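Long-range contacts in endo-arabinase (Bacteroides thetaiotaomicron, PDB 5C0P), which probably hydrolyses O-glycosidic linkages in the breakdown of L-arabinan, as a metal-binding member of glycosyl hydrolase family 43: residues A[126-130]-A[148-152]; A[135-141]-A[205-211]; A[181-185]-A[219-223]. All coordinates share one frame; numbering follows the deposited sequence.

Contact 1 of 3, residues A[126-130]-A[148-152]; sequences AITPS and WLLFC
The ring of Phe-151 is the flat group here, and the methyl of Thr-128 sits over one of its faces: CG2 lies 4.1 Å from the ring centroid, 26° off the normal, a CH-pi contact. It is displaced toward the CB end of the ring, with CG2 only 3.7 Å from Phe-151 CG. Pro-129 reaches the far end obliquely, its CD 3.6 Å from Phe-151 CZ. Tyr-164, on the adjoining strand 162-168, also meets this ring, the two planes about 15° apart.

The threonine divides its two branches cleanly. With chi1 at 52°, OG1 stands between the backbone N and the carbonyl carbon and bonds to the backbone N of Thr-107, while CG2 falls anti to the carbonyl carbon and is the branch given to the phenyl face.

One residue earlier in the loop, Ile-127 uses its CG2 branch against the end of Leu-149, 3.9 Å from CD2 and almost as near CD1; the two chains lie alongside one another, pointing opposite ways.

No hydrogen bond crosses between 126-130 and 148-152. The loop that leads from strand 120-121 into strand 134-141 therefore meets strand 147-153 through methyls, a proline ring and a phenyl ring, in dispersion contact, and the polar end of Thr-128 is satisfied by strand 103-112 of the preceding sheet.

Contact 2 of 3, residues A[135-141]-A[205-211]; sequences LDGSLYI and DAPFIYR. With TRS (2-amino-2-hydroxymethyl-propane-1,3-diol), chain J.
Asp-136 reaches across to strand 205-211, and its side chain can be followed atom by atom. CB lies 3.6 Å from Ala-206 N; CG then splits the work between its oxygens. OD1 accepts from O1 of the bound Tris molecule at 2.9 Å. OD2 takes two donors, Tris O2 at 2.6 Å and Ala-206 N at 2.8 Å, the latter on the anti side of the carboxylate with a bent N-H...O angle of 135°. Tris, probably from the crystallisation liquor, is also held by Arg-27, Asp-28 and His-261, the last a magnesium ligand.

Further along, Ser-138 OG donates to Pro-207 O at 2.8 Å, from a position tilted out of the carbonyl plane. Tyr-140 comes next: CG2 of Ile-209 rests over one face of its ring, 3.8 Å from the centroid. Its OH accepts a nearly straight bond (161°) from Arg-211 NH1. The arginine chain, bent at chi3 (67°), turns its guanidinium so that this hydroxyl and Ile-141 O, 3.0 Å from NH1, both lie close to its plane. With an alanine in place of Tyr-140, NH1 would probably keep only Ile-141 O of these two acceptors, and the Ile-209 methyl would lose the ring beneath it.

The strands run parallel yet share no direct backbone-to-backbone bond; side chains and waters fill the interval, one water joining Asp-136 O to Pro-207 O and another Leu-139 O to Ile-209 O. At one end lies Asp-136, predicted to tune the acid and orient the substrate; the Ala-206 N-H is the protein's own hold on OD2 and would help fix how the carboxylate is turned, the Tris hydroxyl adding a second donor in this crystal.

Contact 3 of 3, residues A[181-185]-A[219-223]; sequences LLFKA and MLWSS
Met-219, a selenomethionine in this crystal, opens the contact by placing its SE atom at the edge of the Phe-183 ring, 4.9 Å from the centroid and 3.7 Å from CE2, a Met-aromatic contact. The chain runs extended as far as the selenium and then bends at chi3 (-75°), which carries the terminal CE to Leu-182. CE and Leu-182 CD1 are 3.5 Å apart, tighter than usual for two carbons.

Two residues on, Trp-221 offers the face of its indole to the same phenyl ring. Phe-183 comes in edge first: CE1 stands over the middle of the indole, 3.6 Å from Trp-221 CE2, in an edge-to-face pair whose planes stand at 55°. Phe-183 is thus touched by selenium at its rim while its own edge bears on the tryptophan. The six-membered end of the indole reaches Ala-185, with Trp-221 CH2 3.6 Å from the alanine CA. Trp-221 NE1 has its polar partner in Gln-249 OE1, and Trp-190 also meets the indole.

Ser-223 closes the walk with a slight touch on Ala-185 CB; its hydroxyl bonds instead to Val-203 O.

Strands 181-184 and 219-223 cross at -47° with 11.6 Å between their axes, too far for backbone pairing. Large aromatic and aliphatic side chains bridging two twisted sheets in this way are what is expected where neighbouring blades of the family 43 beta-propeller pack face to face.

In the fold
Contact 2 lies nearest the middle of the chain, about 5 Å from its centre, while contacts 1 and 3 each lie about 12 Å out; their centres are 10 Å from that of contact 2 and 14 Å from each other. Strand 134-141 of contact 2 pairs antiparallel with strand 147-153 of contact 1, and strand 205-211 with strand 217-224 of contact 3. Along the chain contact 2 alternates with both others, whereas contact 1 closes before contact 3 opens. Contacts 2 and 3 therefore join the same two successive blades of the five-bladed propeller, the inner seam holding the predicted active-site aspartate beside magnesium ligand His-261, and contact 1 ties the first blade to its entry loop.

Contact 1 of 3, residues A[126-130]-A[148-152]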
loop_
_atom_site.group_PDB
_atom_site.type_symbol
_atom_site.label_atom_id
_atom_site.label_comp_id
_atom_site.label_asym_id
_atom_site.label_seq_id
_atom_site.Cartn_x
_atom_site.Cartn_y
_atom_site.Cartn_z
ATOM N N ALA A 126 -10.908 2.893 -12.425
ATOM C CA ALA A 126 -9.645 2.394 -11.910
ATOM C C ALA A 126 -8.479 2.857 -12.780
ATOM O O ALA A 126 -8.625 3.009 -13.991
ATOM C CB ALA A 126 -9.667 0.876 -11.853
ATOM N N ILE A 127 -7.328 3.058 -12.149
ATOM C CA ILE A 127 -6.085 3.343 -12.862
ATOM C C ILE A 127 -5.399 2.035 -13.290
ATOM O O ILE A 127 -4.607 2.008 -14.233
ATOM C CB ILE A 127 -5.152 4.211 -11.981
ATOM C CG1 ILE A 127 -3.993 4.770 -12.807
ATOM C CG2 ILE A 127 -4.649 3.426 -10.767
ATOM C CD1 ILE A 127 -4.431 5.636 -13.973
ATOM N N THR A 128 -5.737 0.944 -12.608
ATOM C CA THR A 128 -5.265 -0.390 -12.992
ATOM C C THR A 128 -6.053 -0.881 -14.218
ATOM O O THR A 128 -7.102 -0.317 -14.541
ATOM C CB THR A 128 -5.395 -1.353 -11.792
ATOM O OG1 THR A 128 -6.730 -1.282 -11.271
ATOM C CG2 THR A 128 -4.404 -0.975 -10.692
ATOM N N PRO A 129 -5.548 -1.909 -14.930
ATOM C CA PRO A 129 -6.225 -2.303 -16.175
ATOM C C PRO A 129 -7.646 -2.824 -15.968
ATOM O O PRO A 129 -7.871 -3.666 -15.100
ATOM C CB PRO A 129 -5.331 -3.426 -16.719
ATOM C CG PRO A 129 -3.977 -3.110 -16.168
ATOM C CD PRO A 129 -4.250 -2.597 -14.776
ATOM N N SER A 130 -8.583 -2.368 -16.797
ATOM C CA SER A 130 -9.987 -2.748 -16.635
ATOM C C SER A 130 -10.259 -4.237 -16.865
ATOM O O SER A 130 -11.254 -4.779 -16.372
ATOM C CB SER A 130 -10.882 -1.903 -17.545
ATOM O OG SER A 130 -10.586 -2.142 -18.911
ATOM N N TRP A 148 5.284 6.474 -10.552
ATOM C CA TRP A 148 5.042 5.099 -10.945
ATOM C C TRP A 148 3.907 4.522 -10.138
ATOM O O TRP A 148 3.818 4.754 -8.925
ATOM C CB TRP A 148 6.269 4.242 -10.650
ATOM C CG TRP A 148 7.451 4.473 -11.549
ATOM C CD1 TRP A 148 8.396 5.450 -11.434
ATOM C CD2 TRP A 148 7.813 3.688 -12.690
ATOM N NE1 TRP A 148 9.332 5.320 -12.437
ATOM C CE2 TRP A 148 8.993 4.246 -13.221
ATOM C CE3 TRP A 148 7.254 2.562 -13.307
ATOM C CZ2 TRP A 148 9.631 3.710 -14.350
ATOM C CZ3 TRP A 148 7.881 2.032 -14.424
ATOM C CH2 TRP A 148 9.063 2.605 -14.932
ATOM N N LEU A 149 3.068 3.747 -10.821
ATOM C CA LEU A 149 2.041 2.927 -10.194
ATOM C C LEU A 149 2.600 1.520 -9.993
ATOM O O LEU A 149 3.157 0.937 -10.923
ATOM C CB LEU A 149 0.818 2.859 -11.111
ATOM C CG LEU A 149 -0.297 1.919 -10.661
ATOM C CD1 LEU A 149 -1.006 2.524 -9.447
ATOM C CD2 LEU A 149 -1.270 1.679 -11.801
ATOM N N LEU A 150 2.463 0.984 -8.783
ATOM C CA LEU A 150 2.773 -0.424 -8.518
ATOM C C LEU A 150 1.452 -1.071 -8.147
ATOM O O LEU A 150 0.652 -0.469 -7.446
ATOM C CB LEU A 150 3.734 -0.568 -7.339
ATOM C CG LEU A 150 4.989 0.292 -7.346
ATOM C CD1 LEU A 150 5.764 0.087 -6.037
ATOM C CD2 LEU A 150 5.840 -0.025 -8.551
ATOM N N PHE A 151 1.195 -2.283 -8.622
ATOM C CA PHE A 151 -0.053 -2.935 -8.249
ATOM C C PHE A 151 0.049 -4.445 -8.302
ATOM O O PHE A 151 0.988 -5.002 -8.881
ATOM C CB PHE A 151 -1.244 -2.428 -9.085
ATOM C CG PHE A 151 -1.176 -2.776 -10.550
ATOM C CD1 PHE A 151 -1.722 -3.962 -11.029
ATOM C CD2 PHE A 151 -0.585 -1.899 -11.456
ATOM C CE1 PHE A 151 -1.672 -4.264 -12.383
ATOM C CE2 PHE A 151 -0.533 -2.195 -12.813
ATOM C CZ PHE A 151 -1.076 -3.377 -13.278
ATOM N N CYS A 152 -0.931 -5.097 -7.693
ATOM C CA CYS A 152 -1.023 -6.552 -7.736
ATOM C C CYS A 152 -2.107 -6.975 -8.696
ATOM O O CYS A 152 -3.157 -6.338 -8.792
ATOM C CB CYS A 152 -1.421 -7.086 -6.366
ATOM S SG CYS A 152 -0.258 -6.685 -5.075
#

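Contact 2 of 3, residues A[135-141]-A[205-211]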
loop_
_atom_site.group_PDB
_atom_site.type_symbol
_atom_site.label_atom_id
_atom_site.label_comp_id
_atom_site.label_asym_id
_atom_site.label_seq_id
_atom_site.Cartn_x
_atom_site.Cartn_y
_atom_site.Cartn_z
ATOM N N LEU A 135 -5.362 -4.965 -7.275
ATOM C CA LEU A 135 -5.491 -4.347 -5.965
ATOM C C LEU A 135 -4.184 -3.762 -5.474
ATOM O O LEU A 135 -3.117 -4.004 -6.053
ATOM C CB LEU A 135 -6.057 -5.336 -4.935
ATOM C CG LEU A 135 -5.450 -6.724 -4.734
ATOM C CD1 LEU A 135 -4.162 -6.697 -3.925
ATOM C CD2 LEU A 135 -6.466 -7.630 -4.049
ATOM N N ASP A 136 -4.292 -2.974 -4.407
ATOM C CA ASP A 136 -3.146 -2.433 -3.685
ATOM C C ASP A 136 -2.275 -1.524 -4.544
ATOM O O ASP A 136 -1.060 -1.506 -4.390
ATOM C CB ASP A 136 -2.305 -3.562 -3.041
ATOM C CG ASP A 136 -3.010 -4.241 -1.877
ATOM O OD1 ASP A 136 -4.129 -3.814 -1.498
ATOM O OD2 ASP A 136 -2.445 -5.211 -1.330
ATOM N N GLY A 137 -2.891 -0.771 -5.455
ATOM C CA GLY A 137 -2.147 0.200 -6.240
ATOM C C GLY A 137 -1.481 1.245 -5.361
ATOM O O GLY A 137 -2.140 1.906 -4.537
ATOM N N SER A 138 -0.170 1.398 -5.535
ATOM C CA SER A 138 0.600 2.357 -4.752
ATOM C C SER A 138 1.399 3.287 -5.654
ATOM O O SER A 138 1.498 3.068 -6.868
ATOM C CB SER A 138 1.531 1.629 -3.783
ATOM O OG SER A 138 2.541 0.921 -4.480
ATOM N N LEU A 139 1.974 4.327 -5.055
ATOM C CA LEU A 139 2.705 5.346 -5.802
ATOM C C LEU A 139 4.163 5.341 -5.371
ATOM O O LEU A 139 4.476 5.362 -4.178
ATOM C CB LEU A 139 2.090 6.723 -5.535
ATOM C CG LEU A 139 2.722 7.933 -6.225
ATOM C CD1 LEU A 139 2.508 7.877 -7.719
ATOM C CD2 LEU A 139 2.145 9.218 -5.657
ATOM N N TYR A 140 5.049 5.256 -6.355
ATOM C CA TYR A 140 6.480 5.444 -6.146
ATOM C C TYR A 140 6.944 6.630 -6.988
ATOM O O TYR A 140 6.647 6.706 -8.183
ATOM C CB TYR A 140 7.267 4.179 -6.524
ATOM C CG TYR A 140 8.760 4.427 -6.574
ATOM C CD1 TYR A 140 9.473 4.726 -5.413
ATOM C CD2 TYR A 140 9.458 4.407 -7.781
ATOM C CE1 TYR A 140 10.833 4.987 -5.448
ATOM C CE2 TYR A 140 10.830 4.662 -7.824
ATOM C CZ TYR A 140 11.507 4.959 -6.657
ATOM O OH TYR A 140 12.853 5.220 -6.689
ATOM N N ILE A 141 7.665 7.562 -6.365
ATOM C CA ILE A 141 8.241 8.698 -7.079
ATOM C C ILE A 141 9.718 8.421 -7.295
ATOM O O ILE A 141 10.487 8.264 -6.331
ATOM C CB ILE A 141 8.061 10.025 -6.306
ATOM C CG1 ILE A 141 6.576 10.260 -5.989
ATOM C CG2 ILE A 141 8.690 11.191 -7.076
ATOM C CD1 ILE A 141 5.674 10.377 -7.228
ATOM N N ASP A 205 0.419 -9.065 -2.161
ATOM C CA ASP A 205 -0.202 -7.904 -1.525
ATOM C C ASP A 205 0.813 -6.771 -1.404
ATOM O O ASP A 205 2.015 -7.003 -1.264
ATOM C CB ASP A 205 -0.661 -8.238 -0.088
ATOM C CG ASP A 205 -2.014 -8.946 -0.009
ATOM O OD1 ASP A 205 -2.755 -9.032 -1.010
ATOM O OD2 ASP A 205 -2.360 -9.392 1.110
ATOM N N ALA A 206 0.314 -5.540 -1.447
ATOM C CA ALA A 206 1.001 -4.391 -0.840
ATOM C C ALA A 206 2.376 -3.948 -1.357
ATOM O O ALA A 206 3.217 -3.553 -0.561
ATOM C CB ALA A 206 1.089 -4.624 0.674
ATOM N N PRO A 207 2.609 -3.968 -2.679
ATOM C CA PRO A 207 3.930 -3.505 -3.121
ATOM C C PRO A 207 4.225 -2.049 -2.736
ATOM O O PRO A 207 3.375 -1.169 -2.879
ATOM C CB PRO A 207 3.849 -3.630 -4.646
ATOM C CG PRO A 207 2.372 -3.540 -4.948
ATOM C CD PRO A 207 1.704 -4.234 -3.808
ATOM N N PHE A 208 5.443 -1.811 -2.260
ATOM C CA PHE A 208 5.877 -0.480 -1.884
ATOM C C PHE A 208 7.380 -0.388 -2.078
ATOM O O PHE A 208 8.119 -1.218 -1.555
ATOM C CB PHE A 208 5.520 -0.195 -0.425
ATOM C CG PHE A 208 5.757 1.240 -0.029
ATOM C CD1 PHE A 208 4.794 2.211 -0.275
ATOM C CD2 PHE A 208 6.950 1.618 0.553
ATOM C CE1 PHE A 208 5.016 3.539 0.070
ATOM C CE2 PHE A 208 7.190 2.942 0.895
ATOM C CZ PHE A 208 6.221 3.902 0.664
ATOM N N ILE A 209 7.840 0.625 -2.810
ATOM C CA ILE A 209 9.268 0.785 -3.056
ATOM C C ILE A 209 9.858 1.907 -2.207
ATOM O O ILE A 209 9.264 2.982 -2.078
ATOM C CB ILE A 209 9.563 1.057 -4.558
ATOM C CG1 ILE A 209 9.257 -0.187 -5.400
ATOM C CG2 ILE A 209 11.012 1.480 -4.761
ATOM C CD1 ILE A 209 9.325 0.047 -6.929
ATOM N N TYR A 210 11.027 1.637 -1.632
ATOM C CA TYR A 210 11.831 2.660 -0.968
ATOM C C TYR A 210 13.185 2.749 -1.669
ATOM O O TYR A 210 13.859 1.736 -1.860
ATOM C CB TYR A 210 12.031 2.293 0.500
ATOM C CG TYR A 210 12.812 3.324 1.281
ATOM C CD1 TYR A 210 12.203 4.491 1.719
ATOM C CD2 TYR A 210 14.145 3.122 1.593
ATOM C CE1 TYR A 210 12.907 5.445 2.438
ATOM C CE2 TYR A 210 14.860 4.069 2.309
ATOM C CZ TYR A 210 14.235 5.225 2.728
ATOM O OH TYR A 210 14.952 6.165 3.443
ATOM N N ARG A 211 13.588 3.959 -2.045
ATOM C CA ARG A 211 14.846 4.162 -2.751
ATOM C C ARG A 211 15.950 4.525 -1.768
ATOM O O ARG A 211 15.795 5.452 -0.968
ATOM C CB ARG A 211 14.710 5.275 -3.797
ATOM C CG ARG A 211 15.981 5.509 -4.598
ATOM C CD ARG A 211 15.810 6.587 -5.656
ATOM N NE ARG A 211 15.597 7.919 -5.091
ATOM C CZ ARG A 211 14.427 8.552 -5.068
ATOM N NH1 ARG A 211 13.342 7.971 -5.566
ATOM N NH2 ARG A 211 14.343 9.765 -4.535
HETATM C C TRS J . -5.607 -6.456 1.222
HETATM C C1 TRS J . -5.947 -6.587 -0.259
HETATM C C2 TRS J . -4.446 -5.479 1.371
HETATM C C3 TRS J . -6.836 -6.030 2.035
HETATM N N TRS J . -5.189 -7.770 1.722
HETATM O O1 TRS J . -6.454 -5.375 -0.790
HETATM O O2 TRS J . -3.222 -6.074 0.974
HETATM O O3 TRS J . -6.610 -6.129 3.439
HETATM O O HOH W 1 0.611 -1.438 -2.264
HETATM O O HOH W 2 6.693 3.388 -3.186
HETATM O O HOH W 3 11.353 10.683 -4.361
#

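Contact 3 of 3, residues A[181-185]-A[219-223]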
loop_
_atom_site.group_PDB
_atom_site.type_symbol
_atom_site.label_atom_id
_atom_site.label_comp_id
_atom_site.label_asym_id
_atom_site.label_seq_id
_atom_site.Cartn_x
_atom_site.Cartn_y
_atom_site.Cartn_z
ATOM N N LEU A 181 5.383 -6.683 -15.783
ATOM C CA LEU A 181 5.422 -7.695 -14.730
ATOM C C LEU A 181 6.786 -7.723 -14.057
ATOM O O LEU A 181 7.799 -7.978 -14.705
ATOM C CB LEU A 181 5.083 -9.078 -15.302
ATOM C CG LEU A 181 5.194 -10.255 -14.322
ATOM C CD1 LEU A 181 4.143 -10.154 -13.251
ATOM C CD2 LEU A 181 5.035 -11.568 -15.065
ATOM N N LEU A 182 6.793 -7.452 -12.756
ATOM C CA LEU A 182 8.029 -7.421 -11.971
ATOM C C LEU A 182 8.452 -8.810 -11.501
ATOM O O LEU A 182 9.611 -9.207 -11.661
ATOM C CB LEU A 182 7.855 -6.491 -10.768
ATOM C CG LEU A 182 7.508 -5.045 -11.136
ATOM C CD1 LEU A 182 7.583 -4.159 -9.911
ATOM C CD2 LEU A 182 8.420 -4.507 -12.219
ATOM N N PHE A 183 7.506 -9.538 -10.921
ATOM C CA PHE A 183 7.752 -10.905 -10.466
ATOM C C PHE A 183 6.453 -11.549 -10.051
ATOM O O PHE A 183 5.435 -10.864 -9.901
ATOM C CB PHE A 183 8.766 -10.962 -9.306
ATOM C CG PHE A 183 8.382 -10.155 -8.091
ATOM C CD1 PHE A 183 7.542 -10.682 -7.113
ATOM C CD2 PHE A 183 8.907 -8.890 -7.905
ATOM C CE1 PHE A 183 7.214 -9.941 -5.985
ATOM C CE2 PHE A 183 8.593 -8.145 -6.778
ATOM C CZ PHE A 183 7.743 -8.670 -5.820
ATOM N N LYS A 184 6.501 -12.866 -9.895
ATOM C CA LYS A 184 5.405 -13.627 -9.326
ATOM C C LYS A 184 5.791 -14.026 -7.910
ATOM O O LYS A 184 6.972 -14.186 -7.610
ATOM C CB LYS A 184 5.132 -14.861 -10.177
ATOM C CG LYS A 184 4.804 -14.527 -11.623
ATOM C CD LYS A 184 4.527 -15.768 -12.451
ATOM C CE LYS A 184 3.962 -15.368 -13.811
ATOM N NZ LYS A 184 3.688 -16.556 -14.673
ATOM N N ALA A 185 4.796 -14.198 -7.048
ATOM C CA ALA A 185 5.052 -14.453 -5.631
ATOM C C ALA A 185 5.932 -15.681 -5.387
ATOM O O ALA A 185 6.743 -15.697 -4.449
ATOM C CB ALA A 185 3.744 -14.567 -4.858
HETATM N N MSE A 219 11.904 -3.235 -2.463
HETATM C CA MSE A 219 10.451 -3.359 -2.455
HETATM C C MSE A 219 10.019 -4.207 -1.288
HETATM O O MSE A 219 10.567 -5.284 -1.042
HETATM C CB MSE A 219 9.881 -3.951 -3.742
HETATM C CG MSE A 219 8.337 -3.948 -3.730
HETATM SE SE MSE A 219 7.626 -4.905 -5.196
HETATM C CE MSE A 219 8.009 -3.555 -6.535
ATOM N N LEU A 220 9.052 -3.696 -0.542
ATOM C CA LEU A 220 8.352 -4.509 0.440
ATOM C C LEU A 220 7.055 -4.998 -0.182
ATOM O O LEU A 220 6.443 -4.313 -1.015
ATOM C CB LEU A 220 8.044 -3.698 1.696
ATOM C CG LEU A 220 9.266 -3.142 2.427
ATOM C CD1 LEU A 220 8.801 -2.335 3.634
ATOM C CD2 LEU A 220 10.205 -4.256 2.856
ATOM N N TRP A 221 6.638 -6.192 0.212
ATOM C CA TRP A 221 5.360 -6.735 -0.224
ATOM C C TRP A 221 4.974 -7.860 0.716
ATOM O O TRP A 221 5.795 -8.306 1.516
ATOM C CB TRP A 221 5.436 -7.215 -1.682
ATOM C CG TRP A 221 6.401 -8.337 -1.936
ATOM C CD1 TRP A 221 7.763 -8.266 -1.965
ATOM C CD2 TRP A 221 6.061 -9.694 -2.232
ATOM N NE1 TRP A 221 8.296 -9.508 -2.246
ATOM C CE2 TRP A 221 7.268 -10.398 -2.415
ATOM C CE3 TRP A 221 4.849 -10.378 -2.354
ATOM C CZ2 TRP A 221 7.293 -11.769 -2.712
ATOM C CZ3 TRP A 221 4.874 -11.734 -2.647
ATOM C CH2 TRP A 221 6.088 -12.412 -2.829
ATOM N N SER A 222 3.729 -8.317 0.632
ATOM C CA SER A 222 3.260 -9.350 1.551
ATOM C C SER A 222 2.686 -10.585 0.880
ATOM O O SER A 222 2.102 -10.519 -0.206
ATOM C CB SER A 222 2.226 -8.781 2.520
ATOM O OG SER A 222 2.854 -7.976 3.500
ATOM N N SER A 223 2.855 -11.710 1.570
ATOM C CA SER A 223 2.288 -12.992 1.184
ATOM C C SER A 223 2.250 -13.877 2.418
ATOM O O SER A 223 2.478 -13.405 3.528
ATOM C CB SER A 223 3.117 -13.639 0.067
ATOM O OG SER A 223 2.385 -14.663 -0.576
#